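Local coordinates for protein TCR beta chain (Gallus gallus, PDB 6LIR) that pairs with the TCR alpha chain to form the chicken alpha-beta T-cell receptor, which probably recognises peptide antigens presented by MHC molecules, at residues Ser30-Gln35 against Leu40-Ser45; Leu73-Ile76 against Asn81-Ala84; Ala16-Arg21 against Gln103-Thr108. All blocks are in the same frame, centred on the assembly; numbering follows the deposited sequence.

Contact 1. Residues Ser30-Gln35 against Leu40-Ser45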
ATOM      1  N   SER B  30     -15.702   7.690 -13.321  1.00 36.19           N
ATOM      2  CA  SER B  30     -16.343   6.576 -12.643  1.00 37.75           C
ATOM      3  C   SER B  30     -15.872   6.517 -11.203  1.00 39.44           C
ATOM      4  O   SER B  30     -14.839   7.086 -10.842  1.00 43.15           O
ATOM      5  CB  SER B  30     -16.054   5.252 -13.357  1.00 40.33           C
ATOM      6  OG  SER B  30     -14.662   4.993 -13.389  1.00 42.40           O
ATOM      7  N   TRP B  31     -16.632   5.785 -10.397  1.00 35.87           N
ATOM      8  CA  TRP B  31     -16.320   5.551  -8.994  1.00 38.68           C
ATOM      9  C   TRP B  31     -16.340   4.049  -8.761  1.00 42.41           C
ATOM     10  O   TRP B  31     -17.295   3.370  -9.154  1.00 37.18           O
ATOM     11  CB  TRP B  31     -17.318   6.250  -8.064  1.00 38.83           C
ATOM     12  CG  TRP B  31     -16.970   7.680  -7.742  1.00 42.38           C
ATOM     13  CD1 TRP B  31     -17.580   8.803  -8.231  1.00 39.29           C
ATOM     14  CD2 TRP B  31     -15.943   8.139  -6.850  1.00 38.01           C
ATOM     15  NE1 TRP B  31     -16.994   9.929  -7.702  1.00 42.29           N
ATOM     16  CE2 TRP B  31     -15.987   9.550  -6.853  1.00 39.50           C
ATOM     17  CE3 TRP B  31     -14.989   7.495  -6.054  1.00 39.81           C
ATOM     18  CZ2 TRP B  31     -15.116  10.326  -6.089  1.00 37.66           C
ATOM     19  CZ3 TRP B  31     -14.121   8.271  -5.296  1.00 35.23           C
ATOM     20  CH2 TRP B  31     -14.191   9.670  -5.320  1.00 38.65           C
ATOM     21  N   TYR B  32     -15.296   3.541  -8.116  1.00 38.70           N
ATOM     22  CA  TYR B  32     -15.091   2.114  -7.926  1.00 35.94           C
ATOM     23  C   TYR B  32     -14.936   1.831  -6.443  1.00 37.27           C
ATOM     24  O   TYR B  32     -14.444   2.670  -5.683  1.00 44.18           O
ATOM     25  CB  TYR B  32     -13.845   1.614  -8.672  1.00 36.28           C
ATOM     26  CG  TYR B  32     -14.076   1.296 -10.128  1.00 40.69           C
ATOM     27  CD1 TYR B  32     -14.535   0.044 -10.517  1.00 43.92           C
ATOM     28  CD2 TYR B  32     -13.832   2.243 -11.119  1.00 39.45           C
ATOM     29  CE1 TYR B  32     -14.753  -0.257 -11.848  1.00 44.79           C
ATOM     30  CE2 TYR B  32     -14.047   1.948 -12.459  1.00 41.79           C
ATOM     31  CZ  TYR B  32     -14.504   0.693 -12.814  1.00 43.59           C
ATOM     32  OH  TYR B  32     -14.727   0.381 -14.136  1.00 50.95           O
ATOM     33  N   LEU B  33     -15.360   0.644  -6.030  1.00 37.35           N
ATOM     34  CA  LEU B  33     -15.278   0.233  -4.638  1.00 41.44           C
ATOM     35  C   LEU B  33     -14.308  -0.931  -4.529  1.00 43.80           C
ATOM     36  O   LEU B  33     -14.428  -1.917  -5.264  1.00 46.57           O
ATOM     37  CB  LEU B  33     -16.653  -0.180  -4.111  1.00 42.29           C
ATOM     38  CG  LEU B  33     -16.792  -0.434  -2.611  1.00 44.34           C
ATOM     39  CD1 LEU B  33     -17.378   0.789  -1.938  1.00 45.99           C
ATOM     40  CD2 LEU B  33     -17.663  -1.653  -2.356  1.00 47.21           C
ATOM     41  N   GLN B  34     -13.346  -0.808  -3.620  1.00 41.57           N
ATOM     42  CA  GLN B  34     -12.397  -1.873  -3.321  1.00 40.87           C
ATOM     43  C   GLN B  34     -12.580  -2.294  -1.873  1.00 44.24           C
ATOM     44  O   GLN B  34     -12.375  -1.489  -0.959  1.00 39.93           O
ATOM     45  CB  GLN B  34     -10.956  -1.427  -3.571  1.00 41.39           C
ATOM     46  CG  GLN B  34      -9.931  -2.538  -3.331  1.00 42.34           C
ATOM     47  CD  GLN B  34      -8.503  -2.041  -3.373  1.00 49.72           C
ATOM     48  OE1 GLN B  34      -8.039  -1.368  -2.453  1.00 48.64           O
ATOM     49  NE2 GLN B  34      -7.795  -2.375  -4.446  1.00 54.31           N
ATOM     50  N   GLN B  35     -12.973  -3.544  -1.669  1.00 56.27           N
ATOM     51  CA  GLN B  35     -12.979  -4.129  -0.340  1.00 57.42           C
ATOM     52  C   GLN B  35     -12.162  -5.411  -0.365  1.00 62.97           C
ATOM     53  O   GLN B  35     -12.024  -6.039  -1.421  1.00 59.93           O
ATOM     54  CB  GLN B  35     -14.414  -4.412   0.129  1.00 63.13           C
ATOM     55  CG  GLN B  35     -15.253  -3.145   0.264  1.00 59.77           C
ATOM     56  CD  GLN B  35     -16.709  -3.422   0.589  1.00 68.24           C
ATOM     57  OE1 GLN B  35     -17.358  -4.251  -0.054  1.00 70.12           O
ATOM     58  NE2 GLN B  35     -17.235  -2.716   1.584  1.00 66.34           N
ATOM     59  N   LEU B  40     -12.499  -4.811  -7.743  1.00 44.30           N
ATOM     60  CA  LEU B  40     -12.915  -3.435  -7.991  1.00 46.35           C
ATOM     61  C   LEU B  40     -14.302  -3.459  -8.613  1.00 46.80           C
ATOM     62  O   LEU B  40     -14.482  -4.012  -9.702  1.00 46.12           O
ATOM     63  CB  LEU B  40     -11.934  -2.716  -8.920  1.00 46.80           C
ATOM     64  CG  LEU B  40     -10.554  -2.349  -8.378  1.00 49.87           C
ATOM     65  CD1 LEU B  40      -9.639  -1.947  -9.524  1.00 50.47           C
ATOM     66  CD2 LEU B  40     -10.652  -1.231  -7.352  1.00 44.65           C
ATOM     67  N   GLN B  41     -15.273  -2.848  -7.941  1.00 44.09           N
ATOM     68  CA  GLN B  41     -16.659  -2.898  -8.380  1.00 50.04           C
ATOM     69  C   GLN B  41     -17.154  -1.493  -8.684  1.00 46.66           C
ATOM     70  O   GLN B  41     -17.041  -0.592  -7.845  1.00 45.97           O
ATOM     71  CB  GLN B  41     -17.541  -3.553  -7.318  1.00 52.20           C
ATOM     72  CG  GLN B  41     -17.076  -4.932  -6.900  1.00 51.62           C
ATOM     73  CD  GLN B  41     -17.974  -5.553  -5.852  1.00 63.44           C
ATOM     74  OE1 GLN B  41     -17.527  -5.877  -4.751  1.00 68.25           O
ATOM     75  NE2 GLN B  41     -19.249  -5.722  -6.187  1.00 60.40           N
ATOM     76  N   LEU B  42     -17.691  -1.317  -9.888  1.00 46.46           N
ATOM     77  CA  LEU B  42     -18.236  -0.035 -10.321  1.00 45.61           C
ATOM     78  C   LEU B  42     -19.459   0.355  -9.497  1.00 45.77           C
ATOM     79  O   LEU B  42     -20.466  -0.361  -9.480  1.00 50.96           O
ATOM     80  CB  LEU B  42     -18.583  -0.071 -11.806  1.00 46.82           C
ATOM     81  CG  LEU B  42     -18.890   1.330 -12.342  1.00 48.13           C
ATOM     82  CD1 LEU B  42     -17.611   2.044 -12.740  1.00 45.30           C
ATOM     83  CD2 LEU B  42     -19.857   1.266 -13.512  1.00 52.80           C
ATOM     84  N   ILE B  43     -19.364   1.494  -8.818  1.00 45.43           N
ATOM     85  CA  ILE B  43     -20.483   2.060  -8.068  1.00 42.31           C
ATOM     86  C   ILE B  43     -21.357   2.923  -8.963  1.00 43.75           C
ATOM     87  O   ILE B  43     -22.577   2.745  -9.024  1.00 41.32           O
ATOM     88  CB  ILE B  43     -19.958   2.873  -6.868  1.00 41.99           C
ATOM     89  CG1 ILE B  43     -18.956   2.056  -6.053  1.00 40.18           C
ATOM     90  CG2 ILE B  43     -21.115   3.343  -5.995  1.00 42.84           C
ATOM     91  CD1 ILE B  43     -18.291   2.861  -4.963  1.00 42.42           C
ATOM     92  N   TYR B  44     -20.738   3.871  -9.660  1.00 44.01           N
ATOM     93  CA  TYR B  44     -21.432   4.819 -10.516  1.00 41.78           C
ATOM     94  C   TYR B  44     -20.444   5.271 -11.575  1.00 43.85           C
ATOM     95  O   TYR B  44     -19.249   5.404 -11.298  1.00 38.54           O
ATOM     96  CB  TYR B  44     -21.924   6.035  -9.721  1.00 42.67           C
ATOM     97  CG  TYR B  44     -23.413   6.106  -9.470  1.00 42.76           C
ATOM     98  CD1 TYR B  44     -24.282   6.575 -10.449  1.00 47.85           C
ATOM     99  CD2 TYR B  44     -23.947   5.729  -8.246  1.00 47.91           C
ATOM    100  CE1 TYR B  44     -25.647   6.653 -10.217  1.00 48.38           C
ATOM    101  CE2 TYR B  44     -25.309   5.802  -8.005  1.00 50.49           C
ATOM    102  CZ  TYR B  44     -26.153   6.265  -8.993  1.00 52.55           C
ATOM    103  OH  TYR B  44     -27.507   6.338  -8.755  1.00 56.17           O
ATOM    104  N   SER B  45     -20.942   5.506 -12.783  1.00 36.32           N
ATOM    105  CA  SER B  45     -20.124   6.026 -13.867  1.00 38.50           C
ATOM    106  C   SER B  45     -20.844   7.200 -14.512  1.00 39.92           C
ATOM    107  O   SER B  45     -21.999   7.499 -14.197  1.00 41.45           O
ATOM    108  CB  SER B  45     -19.816   4.944 -14.911  1.00 41.05           C
ATOM    109  OG  SER B  45     -20.979   4.604 -15.650  1.00 38.74           O
TER
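Tyr32 sets CG beside its backbone N, anti to the carbonyl carbon (chi1 -84°), while Leu42 turns CG anti to its own N (chi1 -169°), and the two torsions bring Leu42 CD1 over one face of the phenol. In this CH-pi contact the methyl stands not over the ring centre but displaced toward the CZ side: Leu42 CD1 lies 3.7 Å from the Tyr32 ring centroid, and its nearest ring atom, Tyr32 CZ, is 3.4 Å away. With an alanine in place of Tyr32, the Leu42 methyl would probably lose its aromatic cover, and Phe99 of the TCR alpha chain its edge-to-face partner. On the other side of the sheet, Ile43 CD1 packs against Leu33 CB at 3.6 Å.

The backbone pairing is antiparallel. Leu33 and Gln41 bond both ways, Leu33 N to Gln41 O at 2.8 Å and Gln41 N to Leu33 O at 3.0 Å. Trp31 faces two residues at once: its N gives a 2.8 Å bond to Tyr44 O, almost in line with that carbonyl (174°), and its O accepts from Ile43 N at 2.8 Å. The register slips by one here, the mark of a classic beta bulge. A bulged C-C' hairpin with Tyr32 and Leu40 both touching the TCR alpha chain is characteristic of the pairing sheet of a V-set immunoglobulin domain.

Contact 2. Residues Leu73-Ile76 against Asn81-Ala84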
ATOM      1  N   LEU B  73     -19.699  11.630  -5.749  1.00 37.85           N
ATOM      2  CA  LEU B  73     -20.296  10.409  -5.224  1.00 41.67           C
ATOM      3  C   LEU B  73     -20.897  10.725  -3.863  1.00 47.25           C
ATOM      4  O   LEU B  73     -20.176  11.130  -2.945  1.00 43.53           O
ATOM      5  CB  LEU B  73     -19.267   9.281  -5.114  1.00 38.39           C
ATOM      6  CG  LEU B  73     -19.819   7.948  -4.595  1.00 41.16           C
ATOM      7  CD1 LEU B  73     -20.739   7.290  -5.621  1.00 39.22           C
ATOM      8  CD2 LEU B  73     -18.690   7.001  -4.195  1.00 38.23           C
ATOM      9  N   ASP B  74     -22.208  10.543  -3.732  1.00 45.27           N
ATOM     10  CA  ASP B  74     -22.921  10.869  -2.504  1.00 47.94           C
ATOM     11  C   ASP B  74     -23.167   9.594  -1.709  1.00 49.45           C
ATOM     12  O   ASP B  74     -23.646   8.597  -2.259  1.00 51.34           O
ATOM     13  CB  ASP B  74     -24.253  11.562  -2.806  1.00 47.90           C
ATOM     14  CG  ASP B  74     -24.074  12.934  -3.430  1.00 53.21           C
ATOM     15  OD1 ASP B  74     -23.149  13.665  -3.016  1.00 50.71           O
ATOM     16  OD2 ASP B  74     -24.861  13.283  -4.335  1.00 61.51           O
ATOM     17  N   ILE B  75     -22.837   9.633  -0.422  1.00 53.99           N
ATOM     18  CA  ILE B  75     -23.024   8.504   0.482  1.00 53.84           C
ATOM     19  C   ILE B  75     -24.313   8.747   1.257  1.00 61.11           C
ATOM     20  O   ILE B  75     -24.396   9.668   2.076  1.00 60.18           O
ATOM     21  CB  ILE B  75     -21.831   8.339   1.433  1.00 53.38           C
ATOM     22  CG1 ILE B  75     -20.537   8.096   0.646  1.00 57.32           C
ATOM     23  CG2 ILE B  75     -22.104   7.225   2.438  1.00 60.34           C
ATOM     24  CD1 ILE B  75     -20.154   6.641   0.507  1.00 53.23           C
ATOM     25  N   ILE B  76     -25.315   7.915   1.003  1.00 66.78           N
ATOM     26  CA  ILE B  76     -26.639   8.050   1.605  1.00 67.19           C
ATOM     27  C   ILE B  76     -26.713   7.196   2.867  1.00 69.44           C
ATOM     28  O   ILE B  76     -26.554   5.971   2.799  1.00 68.63           O
ATOM     29  CB  ILE B  76     -27.743   7.657   0.612  1.00 71.86           C
ATOM     30  CG1 ILE B  76     -27.569   8.413  -0.708  1.00 69.89           C
ATOM     31  CG2 ILE B  76     -29.113   7.930   1.209  1.00 71.39           C
ATOM     32  CD1 ILE B  76     -27.504   9.919  -0.551  1.00 66.76           C
ATOM     33  N   ASN B  81     -21.442  -1.073   6.082  1.00 83.16           N
ATOM     34  CA  ASN B  81     -21.312  -1.575   4.728  1.00 84.88           C
ATOM     35  C   ASN B  81     -20.685  -0.569   3.750  1.00 82.08           C
ATOM     36  O   ASN B  81     -20.187  -0.987   2.697  1.00 78.62           O
ATOM     37  CB  ASN B  81     -22.745  -1.946   4.309  1.00 89.22           C
ATOM     38  CG  ASN B  81     -22.911  -2.158   2.829  1.00 94.28           C
ATOM     39  OD1 ASN B  81     -23.892  -1.671   2.251  1.00 94.32           O
ATOM     40  ND2 ASN B  81     -22.040  -2.942   2.224  1.00 93.23           N
ATOM     41  N   HIS B  82     -20.660   0.731   4.074  1.00 71.62           N
ATOM     42  CA  HIS B  82     -19.951   1.712   3.244  1.00 68.14           C
ATOM     43  C   HIS B  82     -18.426   1.679   3.376  1.00 63.82           C
ATOM     44  O   HIS B  82     -17.738   2.203   2.492  1.00 57.58           O
ATOM     45  CB  HIS B  82     -20.495   3.116   3.510  1.00 67.21           C
ATOM     46  CG  HIS B  82     -21.833   3.340   2.882  1.00 71.00           C
ATOM     47  ND1 HIS B  82     -22.990   3.443   3.622  1.00 69.47           N
ATOM     48  CD2 HIS B  82     -22.211   3.413   1.583  1.00 70.53           C
ATOM     49  CE1 HIS B  82     -24.019   3.592   2.809  1.00 73.91           C
ATOM     50  NE2 HIS B  82     -23.575   3.580   1.565  1.00 72.32           N
ATOM     51  N   SER B  83     -17.876   1.102   4.445  1.00 54.69           N
ATOM     52  CA  SER B  83     -16.441   1.226   4.691  1.00 55.01           C
ATOM     53  C   SER B  83     -15.643   0.488   3.622  1.00 53.84           C
ATOM     54  O   SER B  83     -15.858  -0.705   3.381  1.00 52.14           O
ATOM     55  CB  SER B  83     -16.098   0.689   6.078  1.00 52.39           C
ATOM     56  OG  SER B  83     -16.867   1.334   7.079  1.00 56.52           O
ATOM     57  N   ALA B  84     -14.709   1.198   2.996  1.00 50.07           N
ATOM     58  CA  ALA B  84     -14.046   0.708   1.795  1.00 49.48           C
ATOM     59  C   ALA B  84     -12.962   1.702   1.396  1.00 45.97           C
ATOM     60  O   ALA B  84     -12.832   2.782   1.982  1.00 46.37           O
ATOM     61  CB  ALA B  84     -15.027   0.501   0.644  1.00 44.90           C
TER
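Ile75 and His82 meet where the end of strand 70-75 faces the short 3-10 turn leading into strand 84-91. The packing is tight at one place. Ile75 CG2 sits 3.8 Å from the centroid of the His82 imidazole and 6° off the ring normal, a CH-pi contact over the centre of the face. Its distances to the ring confirm this even placement: Ile75 CG2 is 3.9 Å from His82 CG and 4.1 Å from His82 CE1. The methyl can reach the ring because CG2 stands anti to the backbone N of Ile75, with the CG1 branch beside that N (chi1 -60°); from that branch Ile75 CD1 adds a flanking contact to His82 CD2 at 4.0 Å. Ile75 and His82 point opposite ways as they pass, so the contact is made alongside and not end-on.

Toward solvent the contact thins out. Ile76, partly exposed, offers its carbonyl rather than its side chain: Ile76 O comes within 3.5 Å of His82 CE1, obliquely to the ring, while the isoleucine branches lead away. Altogether only 130 Å² is buried between the two segments.

Other residues fix the imidazole. His82 ND1 bonds to Lys79 N, NE2 to Gly60 O, and Tyr61 meets the ring edge-to-face. The backbone O of His82 bonds to Tyr86 OH four residues later, the tyrosine corner familiar from immunoglobulin variable domains. Since a backbone N-H must donate to ND1 and a carbonyl must accept from NE2, the ring is probably the neutral tautomer protonated on NE2; its buried nitrogens are thus both satisfied while its face serves as an apolar surface for Ile75.

Contact 3. Residues Ala16-Arg21 against Gln103-Thr108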
ATOM      1  N   ALA B  16     -22.593  12.234   3.126  1.00 56.19           N
ATOM      2  CA  ALA B  16     -21.285  12.748   2.754  1.00 49.42           C
ATOM      3  C   ALA B  16     -21.128  12.648   1.250  1.00 44.57           C
ATOM      4  O   ALA B  16     -21.724  11.781   0.605  1.00 43.40           O
ATOM      5  CB  ALA B  16     -20.153  11.991   3.456  1.00 53.09           C
ATOM      6  N   THR B  17     -20.302  13.533   0.706  1.00 52.25           N
ATOM      7  CA  THR B  17     -20.000  13.565  -0.715  1.00 52.90           C
ATOM      8  C   THR B  17     -18.504  13.385  -0.912  1.00 52.02           C
ATOM      9  O   THR B  17     -17.702  14.100  -0.299  1.00 53.14           O
ATOM     10  CB  THR B  17     -20.462  14.883  -1.343  1.00 54.75           C
ATOM     11  OG1 THR B  17     -21.894  14.940  -1.330  1.00 48.62           O
ATOM     12  CG2 THR B  17     -19.961  15.003  -2.776  1.00 48.91           C
ATOM     13  N   LEU B  18     -18.131  12.417  -1.744  1.00 51.68           N
ATOM     14  CA  LEU B  18     -16.769  12.312  -2.246  1.00 49.07           C
ATOM     15  C   LEU B  18     -16.760  12.878  -3.655  1.00 48.69           C
ATOM     16  O   LEU B  18     -17.549  12.455  -4.509  1.00 53.64           O
ATOM     17  CB  LEU B  18     -16.277  10.864  -2.253  1.00 42.19           C
ATOM     18  CG  LEU B  18     -16.024  10.158  -0.919  1.00 51.25           C
ATOM     19  CD1 LEU B  18     -15.592   8.708  -1.154  1.00 45.62           C
ATOM     20  CD2 LEU B  18     -14.984  10.905  -0.108  1.00 51.21           C
ATOM     21  N   SER B  19     -15.873  13.827  -3.898  1.00 40.97           N
ATOM     22  CA  SER B  19     -15.827  14.521  -5.170  1.00 44.63           C
ATOM     23  C   SER B  19     -14.497  14.248  -5.848  1.00 47.02           C
ATOM     24  O   SER B  19     -13.439  14.451  -5.251  1.00 48.87           O
ATOM     25  CB  SER B  19     -16.060  16.024  -4.983  1.00 47.23           C
ATOM     26  OG  SER B  19     -17.258  16.265  -4.259  1.00 51.44           O
ATOM     27  N   CYS B  20     -14.560  13.787  -7.087  1.00 43.84           N
ATOM     28  CA  CYS B  20     -13.376  13.512  -7.882  1.00 42.32           C
ATOM     29  C   CYS B  20     -13.180  14.595  -8.930  1.00 44.52           C
ATOM     30  O   CYS B  20     -14.140  15.036  -9.570  1.00 43.53           O
ATOM     31  CB  CYS B  20     -13.477  12.149  -8.562  1.00 44.50           C
ATOM     32  SG  CYS B  20     -12.137  11.794  -9.705  1.00 50.57           S
ATOM     33  N   ARG B  21     -11.935  15.024  -9.094  1.00 37.88           N
ATOM     34  CA  ARG B  21     -11.616  16.139  -9.969  1.00 43.24           C
ATOM     35  C   ARG B  21     -10.478  15.730 -10.881  1.00 43.72           C
ATOM     36  O   ARG B  21      -9.451  15.227 -10.414  1.00 47.34           O
ATOM     37  CB  ARG B  21     -11.234  17.395  -9.176  1.00 41.05           C
ATOM     38  CG  ARG B  21     -12.327  17.884  -8.254  1.00 43.74           C
ATOM     39  CD  ARG B  21     -11.782  18.756  -7.133  1.00 47.88           C
ATOM     40  NE  ARG B  21     -12.759  18.896  -6.058  1.00 45.00           N
ATOM     41  CZ  ARG B  21     -13.771  19.753  -6.076  1.00 44.34           C
ATOM     42  NH1 ARG B  21     -13.942  20.567  -7.110  1.00 40.49           N
ATOM     43  NH2 ARG B  21     -14.613  19.801  -5.053  1.00 51.76           N
ATOM     44  N   GLN B 103      -5.583   8.191  -6.493  1.00 42.42           N
ATOM     45  CA  GLN B 103      -4.863   7.457  -5.465  1.00 46.63           C
ATOM     46  C   GLN B 103      -5.794   6.779  -4.475  1.00 43.49           C
ATOM     47  O   GLN B 103      -5.345   5.921  -3.710  1.00 45.85           O
ATOM     48  CB  GLN B 103      -3.849   8.370  -4.783  1.00 47.50           C
ATOM     49  CG  GLN B 103      -2.616   8.509  -5.662  1.00 58.35           C
ATOM     50  CD  GLN B 103      -1.705   9.651  -5.280  1.00 73.65           C
ATOM     51  OE1 GLN B 103      -0.606   9.779  -5.822  1.00 78.15           O
ATOM     52  NE2 GLN B 103      -2.145  10.484  -4.343  1.00 65.91           N
ATOM     53  N   GLY B 104      -7.073   7.146  -4.464  1.00 44.18           N
ATOM     54  CA  GLY B 104      -8.019   6.435  -3.632  1.00 42.83           C
ATOM     55  C   GLY B 104      -8.356   7.103  -2.319  1.00 44.24           C
ATOM     56  O   GLY B 104      -7.518   7.762  -1.697  1.00 42.52           O
ATOM     57  N   THR B 105      -9.604   6.940  -1.898  1.00 36.97           N
ATOM     58  CA  THR B 105     -10.116   7.529  -0.672  1.00 37.65           C
ATOM     59  C   THR B 105     -10.445   6.391   0.277  1.00 39.83           C
ATOM     60  O   THR B 105     -11.272   5.531  -0.048  1.00 42.71           O
ATOM     61  CB  THR B 105     -11.378   8.358  -0.932  1.00 39.51           C
ATOM     62  OG1 THR B 105     -11.085   9.432  -1.836  1.00 38.42           O
ATOM     63  CG2 THR B 105     -11.917   8.924   0.377  1.00 41.47           C
ATOM     64  N   ARG B 106      -9.814   6.384   1.444  1.00 38.32           N
ATOM     65  CA  ARG B 106     -10.141   5.391   2.452  1.00 42.70           C
ATOM     66  C   ARG B 106     -11.238   5.960   3.335  1.00 45.85           C
ATOM     67  O   ARG B 106     -11.031   6.956   4.038  1.00 40.76           O
ATOM     68  CB  ARG B 106      -8.939   4.994   3.299  1.00 51.83           C
ATOM     69  CG  ARG B 106      -9.355   4.127   4.480  1.00 56.29           C
ATOM     70  CD  ARG B 106      -9.408   2.653   4.107  1.00 64.08           C
ATOM     71  NE  ARG B 106      -9.217   1.781   5.265  1.00 66.35           N
ATOM     72  CZ  ARG B 106     -10.184   1.063   5.828  1.00 71.62           C
ATOM     73  NH1 ARG B 106     -11.422   1.111   5.343  1.00 63.87           N
ATOM     74  NH2 ARG B 106      -9.917   0.295   6.877  1.00 65.61           N
ATOM     75  N   LEU B 107     -12.402   5.329   3.287  1.00 40.24           N
ATOM     76  CA  LEU B 107     -13.574   5.767   4.019  1.00 40.89           C
ATOM     77  C   LEU B 107     -13.884   4.731   5.085  1.00 44.05           C
ATOM     78  O   LEU B 107     -13.931   3.530   4.797  1.00 45.88           O
ATOM     79  CB  LEU B 107     -14.764   5.939   3.070  1.00 40.98           C
ATOM     80  CG  LEU B 107     -16.010   6.681   3.550  1.00 44.18           C
ATOM     81  CD1 LEU B 107     -16.571   7.533   2.426  1.00 44.33           C
ATOM     82  CD2 LEU B 107     -17.056   5.699   4.036  1.00 46.89           C
ATOM     83  N   THR B 108     -14.083   5.195   6.311  1.00 44.73           N
ATOM     84  CA  THR B 108     -14.463   4.338   7.422  1.00 49.48           C
ATOM     85  C   THR B 108     -15.739   4.896   8.032  1.00 50.41           C
ATOM     86  O   THR B 108     -15.809   6.090   8.342  1.00 46.10           O
ATOM     87  CB  THR B 108     -13.354   4.260   8.481  1.00 52.41           C
ATOM     88  OG1 THR B 108     -12.084   4.085   7.840  1.00 53.83           O
ATOM     89  CG2 THR B 108     -13.594   3.093   9.427  1.00 53.85           C
TER
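Leu18 and Thr105 mark the closest backbone approach, 8.3 Å from CA to CA, a separation too wide for strand pairing and suited to side chains meeting between two sheets. The ends of these two side chains meet head-on across the gap. Leu18 CD2 touches Thr105 CG2 at 3.7 Å, and Leu18 CD1 follows at 4.0 Å from the same Thr105 CG2, so the threonine methyl is met by both ends of the leucine fork. Leu18 CD1 also packs on Leu107 CD1 at 3.9 Å, the two leucines crossing at a slant.

The rotation of Thr105 sorts its two branches: at chi1 -61° the methyl CG2 is anti to the backbone N and faces Leu18, whereas OG1 lies beside that N and is hydrogen-bonded to Pro5 O and Gln4 NE2. One side chain thus gives an apolar end to the core and a polar end to the N-terminal segment. Just before Thr105, Gly104, with a positive phi (100°) at which a beta carbon would press on the Gln103 carbonyl O, is the last glycine of the F-G-X-G motif of J segments.

Leu18 belongs to the sheet of strands 16-21, 70-75 and 61-67, Thr105 and Leu107 to the sheet that faces it. Leu8 of strand 7-11 and Tyr86 of strand 84-91 both touch Leu18 and Leu107, and Trp31 of strand 28-34 also packs on Leu18, close to the Cys20-Cys88 disulfide of the V-domain core.

How the contacts relate
All three contacts are largely buried within one V-set domain, but they join its parts differently. Contact 1 lies within one sheet and relies on backbone hydrogen bonds; contact 3 is made by side chains alone, and contact 2 by side chains and one backbone carbonyl; each buries about a quarter as much surface. Contact 3 spans the sandwich near the disulfide and is wholly aliphatic, whereas contact 2 sits toward one end of the sandwich and involves an imidazole. Trp31 of contact 1 packs on Leu73 of contact 2 and Cys20 of contact 3. Strands 16-21 and 70-75 are sheet neighbours, joined by the Leu73 N to Leu18 O bond, while Gln35 NE2 bonds to Ser83 O between contacts 1 and 2.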